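Local atomic coordinates of shikimate dehydrogenase (NADP(+)) (Thermotoga maritima, PDB entry 3U62), a protein that catalyses the reversible NADPH-linked reduction of 3-dehydroshikimate to shikimate, a step in making chorismate and so the aromatic amino acids. Residues M28-G33 against W236-E241; Y91-V96 against A229-K234; V99-G104 against L195-I200. All blocks are in the same frame, centred on the assembly; numbering follows the deposited sequence.

Contact 1 of 3, residues M28-G33 against W236-E241; sequences MNHSYG and WGIYDE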
# COMPACT_ATOMS: atom_id res chain seq x y z
N MET A 28 -18.01 -7.95 -18.58
CA MET A 28 -17.61 -6.59 -18.94
C MET A 28 -16.57 -6.61 -20.05
O MET A 28 -15.84 -7.59 -20.22
CB MET A 28 -17.04 -5.87 -17.72
CG MET A 28 -18.07 -5.57 -16.64
SD MET A 28 -17.29 -4.97 -15.13
CE MET A 28 -18.73 -4.75 -14.08
N ASN A 29 -16.51 -5.52 -20.81
CA ASN A 29 -15.57 -5.41 -21.92
C ASN A 29 -14.26 -4.70 -21.56
O ASN A 29 -13.42 -4.44 -22.43
CB ASN A 29 -16.24 -4.74 -23.13
CG ASN A 29 -17.14 -5.68 -23.91
OD1 ASN A 29 -17.77 -5.28 -24.89
ND2 ASN A 29 -17.21 -6.94 -23.48
N HIS A 30 -14.09 -4.39 -20.28
CA HIS A 30 -12.91 -3.67 -19.80
C HIS A 30 -11.65 -4.53 -19.83
O HIS A 30 -11.72 -5.76 -19.81
CB HIS A 30 -13.15 -3.12 -18.39
CG HIS A 30 -14.47 -2.43 -18.23
ND1 HIS A 30 -14.89 -1.42 -19.07
CD2 HIS A 30 -15.47 -2.62 -17.34
CE1 HIS A 30 -16.09 -1.01 -18.70
NE2 HIS A 30 -16.47 -1.72 -17.65
N SER A 31 -10.50 -3.86 -19.87
CA SER A 31 -9.20 -4.52 -19.90
C SER A 31 -8.25 -3.87 -18.90
O SER A 31 -8.39 -2.69 -18.58
CB SER A 31 -8.62 -4.46 -21.31
OG SER A 31 -8.47 -3.12 -21.76
N TYR A 32 -7.28 -4.65 -18.43
CA TYR A 32 -6.28 -4.17 -17.48
C TYR A 32 -4.89 -4.61 -17.93
O TYR A 32 -4.63 -5.81 -18.07
CB TYR A 32 -6.59 -4.70 -16.08
CG TYR A 32 -5.89 -3.98 -14.94
CD1 TYR A 32 -6.59 -3.12 -14.09
CD2 TYR A 32 -4.53 -4.18 -14.70
CE1 TYR A 32 -5.95 -2.47 -13.04
CE2 TYR A 32 -3.88 -3.53 -13.65
CZ TYR A 32 -4.60 -2.68 -12.82
OH TYR A 32 -3.96 -2.04 -11.79
N GLY A 33 -4.01 -3.64 -18.15
CA GLY A 33 -2.65 -3.91 -18.61
C GLY A 33 -1.57 -3.52 -17.62
O GLY A 33 -1.81 -3.46 -16.41
N TRP A 236 -14.11 3.59 -10.34
CA TRP A 236 -14.24 3.40 -11.78
C TRP A 236 -15.68 3.10 -12.24
O TRP A 236 -15.95 3.04 -13.44
CB TRP A 236 -13.27 2.31 -12.26
CG TRP A 236 -11.81 2.68 -12.10
CD1 TRP A 236 -11.28 3.94 -12.10
CD2 TRP A 236 -10.70 1.78 -11.94
NE1 TRP A 236 -9.91 3.88 -11.94
CE2 TRP A 236 -9.53 2.56 -11.85
CE3 TRP A 236 -10.59 0.38 -11.88
CZ2 TRP A 236 -8.26 2.00 -11.68
CZ3 TRP A 236 -9.32 -0.18 -11.72
CH2 TRP A 236 -8.17 0.64 -11.62
N GLY A 237 -16.58 2.93 -11.27
CA GLY A 237 -18.00 2.70 -11.54
C GLY A 237 -18.31 1.33 -12.11
O GLY A 237 -19.29 1.16 -12.84
N ILE A 238 -17.46 0.36 -11.79
CA ILE A 238 -17.55 -0.99 -12.36
C ILE A 238 -17.45 -2.08 -11.29
O ILE A 238 -16.90 -3.16 -11.54
CB ILE A 238 -16.49 -1.20 -13.47
CG1 ILE A 238 -15.08 -0.86 -12.96
CG2 ILE A 238 -16.85 -0.38 -14.71
CD1 ILE A 238 -13.95 -1.13 -13.95
N TYR A 239 -17.99 -1.80 -10.11
CA TYR A 239 -17.93 -2.73 -8.99
C TYR A 239 -19.16 -3.63 -8.93
O TYR A 239 -20.30 -3.17 -8.84
CB TYR A 239 -17.75 -1.98 -7.67
CG TYR A 239 -17.73 -2.87 -6.45
CD1 TYR A 239 -16.70 -3.79 -6.25
CD2 TYR A 239 -18.74 -2.79 -5.49
CE1 TYR A 239 -16.68 -4.61 -5.12
CE2 TYR A 239 -18.72 -3.61 -4.36
CZ TYR A 239 -17.69 -4.51 -4.19
OH TYR A 239 -17.67 -5.32 -3.07
N ASP A 240 -18.90 -4.94 -8.99
CA ASP A 240 -19.91 -5.98 -8.86
C ASP A 240 -19.50 -6.80 -7.65
O ASP A 240 -18.51 -7.53 -7.70
CB ASP A 240 -19.94 -6.84 -10.13
CG ASP A 240 -21.05 -7.88 -10.13
OD1 ASP A 240 -21.18 -8.64 -9.14
OD2 ASP A 240 -21.79 -7.96 -11.13
N GLU A 241 -20.25 -6.66 -6.56
CA GLU A 241 -19.87 -7.24 -5.26
C GLU A 241 -19.67 -8.75 -5.29
O GLU A 241 -18.67 -9.26 -4.77
CB GLU A 241 -20.88 -6.85 -4.18
CG GLU A 241 -20.46 -7.24 -2.76
CD GLU A 241 -21.47 -6.82 -1.70
OE1 GLU A 241 -22.68 -7.03 -1.91
OE2 GLU A 241 -21.04 -6.30 -0.65
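Along the edge strand 31-36 of the substrate-binding domain's mixed sheet and the turn that leads into it, Met28, His30 and Tyr32 face the loop between helices 222-235 and 241-248, where Ile238 and Trp236 meet them. Alternate residues point across, and no hydrogen bond links the two segments, so the contact rests on van der Waals packing. Met28 runs extended past CG and lays its tip on the backbone of Ile238: CE is 3.5 Å from Ile238 O, and SD lies 4.2 Å from Ile238 CB. Replacing Met28 by an alanine takes away both SD and CE, and is likely to leave the CB and carbonyl of Ile238 without their cover. Ile238 O is hydrogen-bonded to Tyr22 OH, which is bonded to Asp240 N as well. Next along, the Ile238 CG2 methyl meets the imidazole of His30 obliquely, 3.3 Å from NE2 and 3.7 Å from CD2. With Ile238 CG1 set between its backbone N and carbonyl carbon (chi1 53°), CG2 is the branch nearer the ring, while ND1 of His30 is bonded to Met1 N. At the inner end Tyr32 and Trp236 cross at about a right angle, Trp236 CH2 lying near the plane of the phenol ring and 4.1 Å from Tyr32 CE1. Their polar ends are satisfied by Asn57 and the carbonyl of Val85. Gly237, with phi 72°, closes helix 222-235 in a Schellman motif, and Asp240 then N-caps helix 241-248: two helices joined by a short loop that packs on the sheet's edge strand.

Contact 2 of 3, residues Y91-V96 against A229-K234; sequences YNTDWV and AMENLK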
# COMPACT_ATOMS: atom_id res chain seq x y z
N TYR A 91 -6.81 9.68 -6.89
CA TYR A 91 -7.35 9.22 -5.61
C TYR A 91 -6.33 8.38 -4.87
O TYR A 91 -5.37 7.88 -5.47
CB TYR A 91 -8.62 8.40 -5.85
CG TYR A 91 -9.68 9.15 -6.61
CD1 TYR A 91 -9.86 8.96 -7.98
CD2 TYR A 91 -10.50 10.07 -5.96
CE1 TYR A 91 -10.84 9.66 -8.68
CE2 TYR A 91 -11.48 10.78 -6.65
CZ TYR A 91 -11.64 10.57 -8.01
OH TYR A 91 -12.61 11.26 -8.69
N ASN A 92 -6.53 8.22 -3.57
CA ASN A 92 -5.74 7.26 -2.81
C ASN A 92 -6.64 6.21 -2.17
O ASN A 92 -7.46 6.53 -1.30
CB ASN A 92 -4.86 7.95 -1.77
CG ASN A 92 -3.77 7.04 -1.23
OD1 ASN A 92 -2.59 7.23 -1.52
ND2 ASN A 92 -4.16 6.03 -0.45
N THR A 93 -6.49 4.97 -2.61
CA THR A 93 -7.29 3.86 -2.10
C THR A 93 -6.47 2.96 -1.18
O THR A 93 -7.01 2.04 -0.56
CB THR A 93 -7.90 3.02 -3.25
OG1 THR A 93 -6.85 2.44 -4.03
CG2 THR A 93 -8.77 3.90 -4.14
N ASP A 94 -5.16 3.22 -1.10
CA ASP A 94 -4.27 2.47 -0.21
C ASP A 94 -4.68 2.59 1.25
O ASP A 94 -4.74 1.59 1.97
CB ASP A 94 -2.81 2.90 -0.38
CG ASP A 94 -2.11 2.21 -1.54
OD1 ASP A 94 -2.58 1.13 -1.98
OD2 ASP A 94 -1.08 2.74 -2.01
N TRP A 95 -4.98 3.82 1.69
CA TRP A 95 -5.38 4.05 3.09
C TRP A 95 -6.71 3.37 3.42
O TRP A 95 -6.90 2.88 4.53
CB TRP A 95 -5.41 5.54 3.45
CG TRP A 95 -6.56 6.34 2.88
CD1 TRP A 95 -6.57 7.04 1.71
CD2 TRP A 95 -7.84 6.55 3.49
NE1 TRP A 95 -7.78 7.66 1.54
CE2 TRP A 95 -8.58 7.38 2.61
CE3 TRP A 95 -8.45 6.11 4.68
CZ2 TRP A 95 -9.89 7.77 2.88
CZ3 TRP A 95 -9.75 6.51 4.95
CH2 TRP A 95 -10.46 7.33 4.05
N VAL A 96 -7.62 3.35 2.44
CA VAL A 96 -8.89 2.63 2.56
C VAL A 96 -8.61 1.14 2.72
O VAL A 96 -9.23 0.47 3.55
CB VAL A 96 -9.81 2.88 1.33
CG1 VAL A 96 -11.00 1.93 1.32
CG2 VAL A 96 -10.28 4.33 1.30
N ALA A 229 -8.42 -2.67 -4.17
CA ALA A 229 -8.99 -3.09 -5.46
C ALA A 229 -10.50 -2.85 -5.50
O ALA A 229 -11.03 -2.39 -6.51
CB ALA A 229 -8.66 -4.54 -5.73
N MET A 230 -11.17 -3.18 -4.39
CA MET A 230 -12.60 -2.93 -4.23
C MET A 230 -12.91 -1.44 -4.41
O MET A 230 -13.83 -1.08 -5.15
CB MET A 230 -13.07 -3.41 -2.86
CG MET A 230 -14.54 -3.13 -2.55
SD MET A 230 -15.00 -3.57 -0.87
CE MET A 230 -14.93 -5.36 -0.94
N GLU A 231 -12.14 -0.59 -3.74
CA GLU A 231 -12.32 0.85 -3.81
C GLU A 231 -12.04 1.40 -5.21
O GLU A 231 -12.75 2.28 -5.69
CB GLU A 231 -11.46 1.56 -2.76
CG GLU A 231 -11.84 3.02 -2.49
CD GLU A 231 -13.11 3.18 -1.68
OE1 GLU A 231 -13.54 2.20 -1.00
OE2 GLU A 231 -13.70 4.30 -1.72
N ASN A 232 -10.99 0.87 -5.86
CA ASN A 232 -10.66 1.22 -7.24
C ASN A 232 -11.85 1.00 -8.17
O ASN A 232 -12.20 1.88 -8.97
CB ASN A 232 -9.49 0.39 -7.76
CG ASN A 232 -8.18 0.68 -7.04
OD1 ASN A 232 -8.02 1.72 -6.40
ND2 ASN A 232 -7.24 -0.25 -7.15
N LEU A 233 -12.46 -0.18 -8.07
CA LEU A 233 -13.58 -0.56 -8.92
C LEU A 233 -14.82 0.29 -8.66
O LEU A 233 -15.58 0.57 -9.58
CB LEU A 233 -13.90 -2.05 -8.77
CG LEU A 233 -12.85 -3.04 -9.29
CD1 LEU A 233 -13.15 -4.44 -8.80
CD2 LEU A 233 -12.75 -3.02 -10.82
N LYS A 234 -15.01 0.70 -7.40
CA LYS A 234 -16.10 1.60 -7.05
C LYS A 234 -15.90 2.98 -7.67
O LYS A 234 -16.84 3.57 -8.21
CB LYS A 234 -16.25 1.72 -5.53
CG LYS A 234 -16.83 0.48 -4.85
CD LYS A 234 -16.96 0.69 -3.35
CE LYS A 234 -17.49 -0.56 -2.66
NZ LYS A 234 -17.71 -0.33 -1.21
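Thr93 and Asn232 join the two helices that run between the domains of the shikimate dehydrogenase fold: Thr93 immediately precedes helix 94-101, which leads from the first sheet to the second, and Asn232 sits in helix 222-235, which leads back. Thr93 OG1 donates to Asn232 OD1 over 2.7 Å, with a C=O...donor angle of 137° and the donor tilted 26° from the carbonyl plane. The threonine hydroxyl lies between its own backbone N and carbonyl carbon, which aims it at the amide, and the two side chains cross at about a right angle. The amide is held at both ends, because Asn232 ND2 is bonded to Gln228 OE1 and Tyr19 OH; its rotation is thereby fixed with OD1 facing the threonine. Thr93 N in turn is held by Asn83 OD1, and Asn83 is predicted to bind shikimate, as is the adjoining Asp94, whose CB points away from the partner helix. The other branch of Thr93, CG2, makes the apolar half of the contact, 3.6 Å from Glu231 CG. Glu231 leaves its helix with CG anti to the backbone N and then bends at its second torsion (chi2 74°), so its aliphatic part lies against the threonine methyl and its carboxylate swings toward the first turn of helix 94-101. There the side chains of Glu231 and Val96 cross at about a right angle, and OE1 of Glu231 rests 3.5 Å from the Val96 CG1 methyl.

Contact 3 of 3, residues V99-G104 against L195-I200; sequences VKSLEG and LVYDVI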
# COMPACT_ATOMS: atom_id res chain seq x y z
N VAL A 99 -7.40 0.62 6.41
CA VAL A 99 -8.51 0.71 7.36
C VAL A 99 -9.38 -0.55 7.31
O VAL A 99 -9.65 -1.16 8.35
CB VAL A 99 -9.38 1.97 7.12
CG1 VAL A 99 -10.66 1.94 7.96
CG2 VAL A 99 -8.60 3.24 7.42
N LYS A 100 -9.79 -0.94 6.11
CA LYS A 100 -10.66 -2.10 5.94
C LYS A 100 -9.98 -3.43 6.29
O LYS A 100 -10.64 -4.35 6.76
CB LYS A 100 -11.27 -2.13 4.54
CG LYS A 100 -12.30 -1.02 4.30
CD LYS A 100 -13.22 -1.30 3.12
CE LYS A 100 -14.23 -2.41 3.42
NZ LYS A 100 -14.98 -2.12 4.78
N SER A 101 -8.67 -3.51 6.06
CA SER A 101 -7.90 -4.71 6.42
C SER A 101 -7.84 -4.93 7.93
O SER A 101 -7.65 -6.05 8.40
CB SER A 101 -6.47 -4.64 5.85
OG SER A 101 -5.68 -3.70 6.56
N LEU A 102 -8.01 -3.84 8.68
CA LEU A 102 -7.94 -3.88 10.14
C LEU A 102 -9.32 -3.85 10.80
O LEU A 102 -9.42 -3.57 12.00
CB LEU A 102 -7.07 -2.74 10.66
CG LEU A 102 -5.57 -2.81 10.35
CD1 LEU A 102 -4.92 -1.44 10.51
CD2 LEU A 102 -4.87 -3.85 11.23
N GLU A 103 -10.37 -4.13 10.03
CA GLU A 103 -11.71 -4.22 10.59
C GLU A 103 -11.78 -5.31 11.66
O GLU A 103 -11.26 -6.41 11.47
CB GLU A 103 -12.75 -4.45 9.50
CG GLU A 103 -13.28 -3.14 8.93
CD GLU A 103 -14.12 -3.32 7.68
OE1 GLU A 103 -14.57 -4.45 7.39
OE2 GLU A 103 -14.35 -2.30 6.98
N GLY A 104 -12.40 -4.96 12.78
CA GLY A 104 -12.55 -5.88 13.91
C GLY A 104 -11.33 -5.96 14.82
O GLY A 104 -11.35 -6.65 15.83
N LEU A 195 0.55 -6.70 17.03
CA LEU A 195 0.30 -6.66 15.59
C LEU A 195 1.59 -6.52 14.79
O LEU A 195 2.40 -5.62 15.04
CB LEU A 195 -0.66 -5.52 15.23
CG LEU A 195 -0.91 -5.20 13.74
CD1 LEU A 195 -1.66 -6.31 13.02
CD2 LEU A 195 -1.65 -3.87 13.60
N VAL A 196 1.78 -7.43 13.83
CA VAL A 196 2.81 -7.28 12.81
C VAL A 196 2.10 -7.22 11.46
O VAL A 196 1.40 -8.16 11.06
CB VAL A 196 3.85 -8.44 12.84
CG1 VAL A 196 4.75 -8.40 11.61
CG2 VAL A 196 4.68 -8.36 14.12
N TYR A 197 2.28 -6.10 10.77
CA TYR A 197 1.58 -5.83 9.52
C TYR A 197 2.61 -5.56 8.44
O TYR A 197 3.51 -4.72 8.61
CB TYR A 197 0.67 -4.61 9.72
CG TYR A 197 -0.35 -4.35 8.63
CD1 TYR A 197 -1.72 -4.54 8.87
CD2 TYR A 197 0.03 -3.88 7.37
CE1 TYR A 197 -2.67 -4.28 7.88
CE2 TYR A 197 -0.91 -3.63 6.38
CZ TYR A 197 -2.25 -3.83 6.64
OH TYR A 197 -3.18 -3.58 5.66
N ASP A 198 2.50 -6.27 7.32
CA ASP A 198 3.40 -6.08 6.20
C ASP A 198 2.58 -5.79 4.95
O ASP A 198 1.67 -6.54 4.62
CB ASP A 198 4.26 -7.34 6.00
CG ASP A 198 5.56 -7.06 5.26
OD1 ASP A 198 5.59 -6.18 4.38
OD2 ASP A 198 6.57 -7.74 5.57
N VAL A 199 2.90 -4.69 4.27
CA VAL A 199 2.18 -4.31 3.05
C VAL A 199 2.52 -5.24 1.89
O VAL A 199 1.80 -5.27 0.88
CB VAL A 199 2.41 -2.83 2.64
CG1 VAL A 199 2.01 -1.88 3.77
CG2 VAL A 199 3.87 -2.59 2.21
N ILE A 200 3.62 -5.98 2.02
CA ILE A 200 4.03 -6.94 1.01
C ILE A 200 3.04 -8.10 0.98
O ILE A 200 2.66 -8.66 2.01
CB ILE A 200 5.49 -7.43 1.21
CG1 ILE A 200 6.45 -6.24 1.11
CG2 ILE A 200 5.86 -8.49 0.17
CD1 ILE A 200 7.83 -6.48 1.69
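Two hydroxyls meet in a buried setting where Ser101, in the last turn of helix 94-101, reaches Tyr197 on strand 195-198: Ser101 OG and Tyr197 OH are hydrogen-bonded at 2.7 Å. The serine oxygen approaches the phenol in the plane of the ring, at its edge, and comes within 3.3 Å of Tyr197 CE1. Placed between the backbone N and the carbonyl carbon (chi1 73°), the same OG also bonds to Val98 O in the preceding turn, which ties the side chain to its own helix while it engages the strand. The remainder of the contact is apolar and depends on Leu102, the first residue after helix 94-101 to leave helical phi/psi. Its CD2 methyl is shared between two strand residues, 4.0 Å from Leu195 CD2 and 4.0 Å from Tyr197 CD1, approaching the ring obliquely. Leu195 and Tyr197 are two apart on an extended strand and therefore point the same way, toward the helix end; both have CG anti to the backbone N. At the end of the strand, Asp198 OD1 accepts from Ile200 N over 3.1 Å in an Asx turn, the oxygen being met from above the carboxylate plane. This turn carries Val199, predicted to bind NADP(+). Strand 195-198 belongs to the parallel Rossmann-type sheet of the cofactor domain, between strands 169-172 and 217-219, with Phe171 stacked on Tyr197. Helices 94-101 and 222-235 lie against the face bearing Leu195 and Tyr197, Met224 touching the tyrosine and Leu223 the serine, whereas Val196 and Asp198 face helix 205-213.

Helix 222-235 joins contacts 1 and 2, whose centres are 13 Å apart: the loop of contact 1 begins where this helix ends, and Ile238 N probably bonds to Leu233 O over 2.9 Å. Contacts 2 and 3 share helix 94-101, at its start and end, with centres 15 Å apart. Contacts 1 and 3, in the substrate-binding and cofactor domains, do not touch, their centres being 26 Å apart. In contact 1 the Tyr32 side chain lies about 4 Å from that of Ser15, predicted to bind shikimate, and about 6 Å from a bound sulfate, probably from the crystallisation liquor. Contact 2 includes Asp94, predicted to bind shikimate, and contact 3 Val199 of the predicted NADP(+) site.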